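Local coordinates for protein C alpha-dehydrogenase (Sphingobium sp. SYK-6, PDB 4YAC) that binds NADH and probably acts as a nucleotide-dependent alcohol dehydrogenase of the short-chain dehydrogenase/reductase family, working in the bacterial pathway that cleaves lignin beta-aryl ethers, at residues A[101-104]-A[105-109]; A[117-120]-A[121-125]. One frame throughout, in Å; residues are numbered along the deposited sequence.

Both contacts belong to one helix, 105-133, and illustrate how a long helix is started and then kept in place. Coming from strand 87-90, the chain runs through a loop whose last residues, 101-104, turn directly into the helix; contact 1 closes that turn as an N-terminal cap. About two turns further on, contact 2 binds 117-120 to 121-125 inside the same helix. The two follow in series, neither nested nor crossed, with centres about 22 Å apart. Contact 1 lies at the surface, contact 2 deep between helix 155-174, helix 68-81 and strand 87-90 of the Rossmann-type fold. Both also meet the second subunit, where Trp108 of one chain packs on Ile120 and Met124 of the other.

Contact 1 of 2, residues A[101-104]-A[105-109]; sequences EKAT and FDDWD
Thr104 and Asp107 trade hydrogen bonds in both directions, side chain to backbone, which is the definition of a capping box. The hydroxyl of Thr104, the N-cap residue, is turned forward onto the first turn of helix 105-133: chi1 of 70° sets OG1 between its own N and carbonyl carbon, where it accepts from Asp107 N at 2.9 Å. In return, the Asp107 carboxylate reaches back, and its OD2 accepts a hydrogen bond from Thr104 N at 3.0 Å. That bond is nearly straight (169°), although the N-H meets OD2 from above the carboxylate plane, 42° out of it. The two side chains thus cross at a slant, with Thr104 CG2 passing 3.8 Å from Asp107 OD2. A water bridges the two side chains, 2.8 Å from Thr104 OG1 and donating to Asp107 OD1. One residue further along, Trp108 N donates to Thr104 O at 3.1 Å, while the methyl of Ala103 comes obliquely to the indole, its CB 4.0 Å from Trp108 NE1. With an alanine in place of Asp107, Thr104 N would probably be left without this acceptor and the bridging water without its carboxylate partner. Because first-turn amides lack acceptors from an earlier helical turn, the hydroxyl supplies one for Asp107 N, and the carboxylate, lying at the positive end of the helix dipole, is likely to be stabilised as an anion.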
ATOM      1  N   GLU A 101      18.649  -2.634   0.212  1.00 32.57           N
ATOM      2  CA  GLU A 101      19.550  -2.828   1.343  1.00 35.48           C
ATOM      3  C   GLU A 101      20.486  -1.634   1.547  1.00 33.60           C
ATOM      4  O   GLU A 101      21.155  -1.542   2.577  1.00 36.15           O
ATOM      5  CB  GLU A 101      20.366  -4.115   1.172  1.00 39.93           C
ATOM      6  CG  GLU A 101      21.429  -4.088   0.069  1.00 42.89           C
ATOM      7  CD  GLU A 101      20.926  -4.593  -1.270  1.00 43.41           C
ATOM      8  OE1 GLU A 101      19.696  -4.701  -1.455  1.00 38.59           O
ATOM      9  OE2 GLU A 101      21.773  -4.890  -2.141  1.00 44.95           O
ATOM     10  N   LYS A 102      20.540  -0.735   0.567  1.00 32.98           N
ATOM     11  CA  LYS A 102      21.367   0.471   0.666  1.00 37.71           C
ATOM     12  C   LYS A 102      20.542   1.720   0.976  1.00 33.04           C
ATOM     13  O   LYS A 102      21.090   2.815   1.084  1.00 52.65           O
ATOM     14  CB  LYS A 102      22.155   0.703  -0.630  1.00 38.47           C
ATOM     15  CG  LYS A 102      23.175  -0.384  -0.969  1.00 48.37           C
ATOM     16  CD  LYS A 102      24.118  -0.689   0.189  1.00 56.84           C
ATOM     17  CE  LYS A 102      25.143  -1.744  -0.197  1.00 67.05           C
ATOM     18  NZ  LYS A 102      25.811  -2.333   0.996  1.00 67.49           N
ATOM     19  N   ALA A 103      19.230   1.556   1.118  1.00 31.41           N
ATOM     20  CA  ALA A 103      18.358   2.686   1.426  1.00 32.75           C
ATOM     21  C   ALA A 103      18.656   3.217   2.823  1.00 34.00           C
ATOM     22  O   ALA A 103      18.932   2.440   3.740  1.00 38.50           O
ATOM     23  CB  ALA A 103      16.897   2.277   1.313  1.00 33.86           C
ATOM     24  N   THR A 104      18.620   4.539   2.976  1.00 31.69           N
ATOM     25  CA  THR A 104      18.800   5.171   4.279  1.00 31.99           C
ATOM     26  C   THR A 104      17.439   5.504   4.861  1.00 31.75           C
ATOM     27  O   THR A 104      16.437   5.494   4.150  1.00 27.09           O
ATOM     28  CB  THR A 104      19.651   6.459   4.197  1.00 29.52           C
ATOM     29  OG1 THR A 104      18.916   7.489   3.525  1.00 32.68           O
ATOM     30  CG2 THR A 104      20.960   6.197   3.466  1.00 36.18           C
ATOM     31  N   PHE A 105      17.394   5.787   6.156  1.00 30.12           N
ATOM     32  CA  PHE A 105      16.143   6.202   6.771  1.00 25.14           C
ATOM     33  C   PHE A 105      15.723   7.560   6.205  1.00 24.96           C
ATOM     34  O   PHE A 105      14.533   7.839   6.087  1.00 29.16           O
ATOM     35  CB  PHE A 105      16.263   6.256   8.298  1.00 27.92           C
ATOM     36  CG  PHE A 105      16.181   4.907   8.963  1.00 25.75           C
ATOM     37  CD1 PHE A 105      15.078   4.090   8.775  1.00 26.88           C
ATOM     38  CD2 PHE A 105      17.198   4.462   9.792  1.00 29.85           C
ATOM     39  CE1 PHE A 105      14.996   2.857   9.388  1.00 30.77           C
ATOM     40  CE2 PHE A 105      17.117   3.230  10.409  1.00 30.83           C
ATOM     41  CZ  PHE A 105      16.016   2.427  10.206  1.00 30.28           C
ATOM     42  N   ASP A 106      16.691   8.400   5.839  1.00 25.70           N
ATOM     43  CA  ASP A 106      16.353   9.681   5.226  1.00 28.25           C
ATOM     44  C   ASP A 106      15.692   9.450   3.863  1.00 35.41           C
ATOM     45  O   ASP A 106      14.768  10.186   3.490  1.00 31.33           O
ATOM     46  CB  ASP A 106      17.592  10.578   5.071  1.00 29.57           C
ATOM     47  CG  ASP A 106      18.108  11.119   6.404  1.00 37.83           C
ATOM     48  OD1 ASP A 106      17.404  10.984   7.427  1.00 37.10           O
ATOM     49  OD2 ASP A 106      19.220  11.692   6.424  1.00 39.81           O
ATOM     50  N   ASP A 107      16.159   8.439   3.128  1.00 53.64           N
ATOM     51  CA  ASP A 107      15.558   8.080   1.840  1.00 31.94           C
ATOM     52  C   ASP A 107      14.096   7.688   2.034  1.00 27.31           C
ATOM     53  O   ASP A 107      13.216   8.130   1.295  1.00 29.78           O
ATOM     54  CB  ASP A 107      16.304   6.918   1.165  1.00 40.08           C
ATOM     55  CG  ASP A 107      17.705   7.287   0.710  1.00 49.57           C
ATOM     56  OD1 ASP A 107      17.961   8.480   0.453  1.00 48.68           O
ATOM     57  OD2 ASP A 107      18.546   6.361   0.595  1.00 38.47           O
ATOM     58  N   TRP A 108      13.853   6.837   3.027  1.00 25.19           N
ATOM     59  CA  TRP A 108      12.502   6.397   3.353  1.00 28.33           C
ATOM     60  C   TRP A 108      11.600   7.565   3.748  1.00 27.83           C
ATOM     61  O   TRP A 108      10.505   7.731   3.203  1.00 24.40           O
ATOM     62  CB  TRP A 108      12.537   5.374   4.491  1.00 33.62           C
ATOM     63  CG  TRP A 108      12.721   3.952   4.051  1.00 25.85           C
ATOM     64  CD1 TRP A 108      13.852   3.191   4.168  1.00 25.77           C
ATOM     65  CD2 TRP A 108      11.731   3.107   3.458  1.00 24.52           C
ATOM     66  NE1 TRP A 108      13.626   1.932   3.669  1.00 26.87           N
ATOM     67  CE2 TRP A 108      12.330   1.856   3.227  1.00 26.34           C
ATOM     68  CE3 TRP A 108      10.394   3.289   3.087  1.00 22.04           C
ATOM     69  CZ2 TRP A 108      11.645   0.794   2.645  1.00 29.40           C
ATOM     70  CZ3 TRP A 108       9.719   2.230   2.508  1.00 29.78           C
ATOM     71  CH2 TRP A 108      10.343   1.003   2.294  1.00 36.88           C
ATOM     72  N   ASP A 109      12.065   8.376   4.693  1.00 25.07           N
ATOM     73  CA  ASP A 109      11.246   9.450   5.245  1.00 28.53           C
ATOM     74  C   ASP A 109      10.859  10.489   4.193  1.00 25.58           C
ATOM     75  O   ASP A 109       9.718  10.943   4.164  1.00 25.84           O
ATOM     76  CB  ASP A 109      11.977  10.139   6.401  1.00 25.66           C
ATOM     77  CG  ASP A 109      12.100   9.254   7.633  1.00 29.07           C
ATOM     78  OD1 ASP A 109      11.339   8.274   7.754  1.00 26.81           O
ATOM     79  OD2 ASP A 109      12.955   9.550   8.488  1.00 30.12           O
TER
HETATM   80  O   HOH W   1      20.029   9.777   2.321  1.00 41.46           O

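Contact 2 of 2, residues A[117-120]-A[121-125]; sequences NGVI and NGVMT
Gly118, Val119 and Ile120 offer their carbonyls to the amides four residues on in i to i+4 helical bonds, among them Val123 N to Val119 O at 2.9 Å and Met124 N to Ile120 O at 2.8 Å. On one flank Ile120 and Met124 lie side by side and point the same way, the Ile120 CG2 methyl 4.0 Å from Met124 CG. On another side of the helix, Val119 CG1 and Val123 CG2 approach to 4.4 Å. With CG1 anti to the backbone N (chi1 164°), Val123 has CG2 beside that N, and this methyl lies 3.3 Å from Val119 O. Ile120 and Met124 both pack on Trp108 of the second subunit, while Val119 and Val123 face Asn90 and helix 155-174. The polar flank is built from two asparagines. A water donates to Asn117 OD1 and to Asn121 OD1, each at 2.8 Å, joining the side chains one turn apart. Asn121 also gives its ND2 to Leu65 O, a residue of the NADH site, and receives Arg68 NE at OD1. A turn later Thr125 OG1 donates to Asn121 O at 2.7 Å, so this buried hydroxyl is satisfied by its own helix. The side-chain amide of Asn121 is therefore held at both OD1 and ND2: these bonds fix its flip and tie the helix to the loop carrying the cofactor-binding Leu65.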
ATOM      1  N   ASN A 117       2.194  10.940   3.109  1.00 22.67           N
ATOM      2  CA  ASN A 117       1.668  11.978   3.990  1.00 24.50           C
ATOM      3  C   ASN A 117       1.169  13.193   3.217  1.00 30.22           C
ATOM      4  O   ASN A 117       0.200  13.815   3.629  1.00 23.85           O
ATOM      5  CB  ASN A 117       2.713  12.422   5.018  1.00 25.86           C
ATOM      6  CG  ASN A 117       2.813  11.476   6.200  1.00 40.57           C
ATOM      7  OD1 ASN A 117       1.833  10.840   6.591  1.00 31.65           O
ATOM      8  ND2 ASN A 117       4.002  11.389   6.783  1.00 51.49           N
ATOM      9  N   GLY A 118       1.809  13.531   2.101  1.00 24.45           N
ATOM     10  CA  GLY A 118       1.356  14.666   1.306  1.00 24.34           C
ATOM     11  C   GLY A 118      -0.055  14.458   0.784  1.00 25.20           C
ATOM     12  O   GLY A 118      -0.859  15.401   0.726  1.00 21.68           O
ATOM     13  N   VAL A 119      -0.357  13.220   0.406  1.00 25.54           N
ATOM     14  CA  VAL A 119      -1.686  12.862  -0.082  1.00 25.14           C
ATOM     15  C   VAL A 119      -2.677  12.812   1.079  1.00 26.47           C
ATOM     16  O   VAL A 119      -3.789  13.339   0.976  1.00 25.39           O
ATOM     17  CB  VAL A 119      -1.669  11.506  -0.816  1.00 24.27           C
ATOM     18  CG1 VAL A 119      -3.076  11.099  -1.245  1.00 25.73           C
ATOM     19  CG2 VAL A 119      -0.746  11.567  -2.024  1.00 25.23           C
ATOM     20  N   ILE A 120      -2.277  12.173   2.177  1.00 20.81           N
ATOM     21  CA  ILE A 120      -3.105  12.145   3.381  1.00 21.40           C
ATOM     22  C   ILE A 120      -3.440  13.568   3.820  1.00 23.15           C
ATOM     23  O   ILE A 120      -4.591  13.880   4.142  1.00 23.08           O
ATOM     24  CB  ILE A 120      -2.410  11.408   4.541  1.00 23.28           C
ATOM     25  CG1 ILE A 120      -2.280   9.921   4.223  1.00 25.29           C
ATOM     26  CG2 ILE A 120      -3.193  11.582   5.849  1.00 24.72           C
ATOM     27  CD1 ILE A 120      -1.343   9.189   5.154  1.00 25.76           C
ATOM     28  N   ASN A 121      -2.427  14.427   3.836  1.00 22.79           N
ATOM     29  CA  ASN A 121      -2.603  15.800   4.292  1.00 23.53           C
ATOM     30  C   ASN A 121      -3.621  16.559   3.444  1.00 24.57           C
ATOM     31  O   ASN A 121      -4.450  17.296   3.973  1.00 23.63           O
ATOM     32  CB  ASN A 121      -1.268  16.544   4.289  1.00 22.67           C
ATOM     33  CG  ASN A 121      -0.318  16.057   5.371  1.00 23.84           C
ATOM     34  OD1 ASN A 121      -0.716  15.347   6.301  1.00 28.53           O
ATOM     35  ND2 ASN A 121       0.950  16.450   5.259  1.00 26.73           N
ATOM     36  N   GLY A 122      -3.566  16.375   2.131  1.00 22.25           N
ATOM     37  CA  GLY A 122      -4.524  17.022   1.250  1.00 23.04           C
ATOM     38  C   GLY A 122      -5.924  16.487   1.467  1.00 27.92           C
ATOM     39  O   GLY A 122      -6.884  17.253   1.597  1.00 25.97           O
ATOM     40  N   VAL A 123      -6.041  15.164   1.509  1.00 24.20           N
ATOM     41  CA  VAL A 123      -7.335  14.515   1.704  1.00 27.08           C
ATOM     42  C   VAL A 123      -7.974  14.968   3.020  1.00 26.50           C
ATOM     43  O   VAL A 123      -9.153  15.302   3.059  1.00 26.62           O
ATOM     44  CB  VAL A 123      -7.186  12.966   1.663  1.00 25.67           C
ATOM     45  CG1 VAL A 123      -8.412  12.274   2.234  1.00 28.23           C
ATOM     46  CG2 VAL A 123      -6.942  12.508   0.236  1.00 25.50           C
ATOM     47  N   MET A 124      -7.199  15.012   4.094  1.00 25.65           N
ATOM     48  CA  MET A 124      -7.760  15.359   5.395  1.00 24.51           C
ATOM     49  C   MET A 124      -8.012  16.854   5.543  1.00 24.31           C
ATOM     50  O   MET A 124      -8.783  17.265   6.401  1.00 27.60           O
ATOM     51  CB  MET A 124      -6.839  14.878   6.516  1.00 25.24           C
ATOM     52  CG  MET A 124      -6.666  13.363   6.568  1.00 30.73           C
ATOM     53  SD  MET A 124      -8.211  12.435   6.487  1.00 27.51           S
ATOM     54  CE  MET A 124      -9.120  13.163   7.845  1.00 31.90           C
ATOM     55  N   THR A 125      -7.368  17.668   4.710  1.00 26.39           N
ATOM     56  CA  THR A 125      -7.583  19.113   4.767  1.00 24.03           C
ATOM     57  C   THR A 125      -8.837  19.492   3.986  1.00 28.06           C
ATOM     58  O   THR A 125      -9.623  20.331   4.431  1.00 30.74           O
ATOM     59  CB  THR A 125      -6.375  19.904   4.210  1.00 27.37           C
ATOM     60  OG1 THR A 125      -5.217  19.636   5.010  1.00 28.41           O
ATOM     61  CG2 THR A 125      -6.639  21.408   4.237  1.00 29.20           C
TER
HETATM   62  O   HOH W   2      -0.300  12.608   6.967  1.00 31.95           O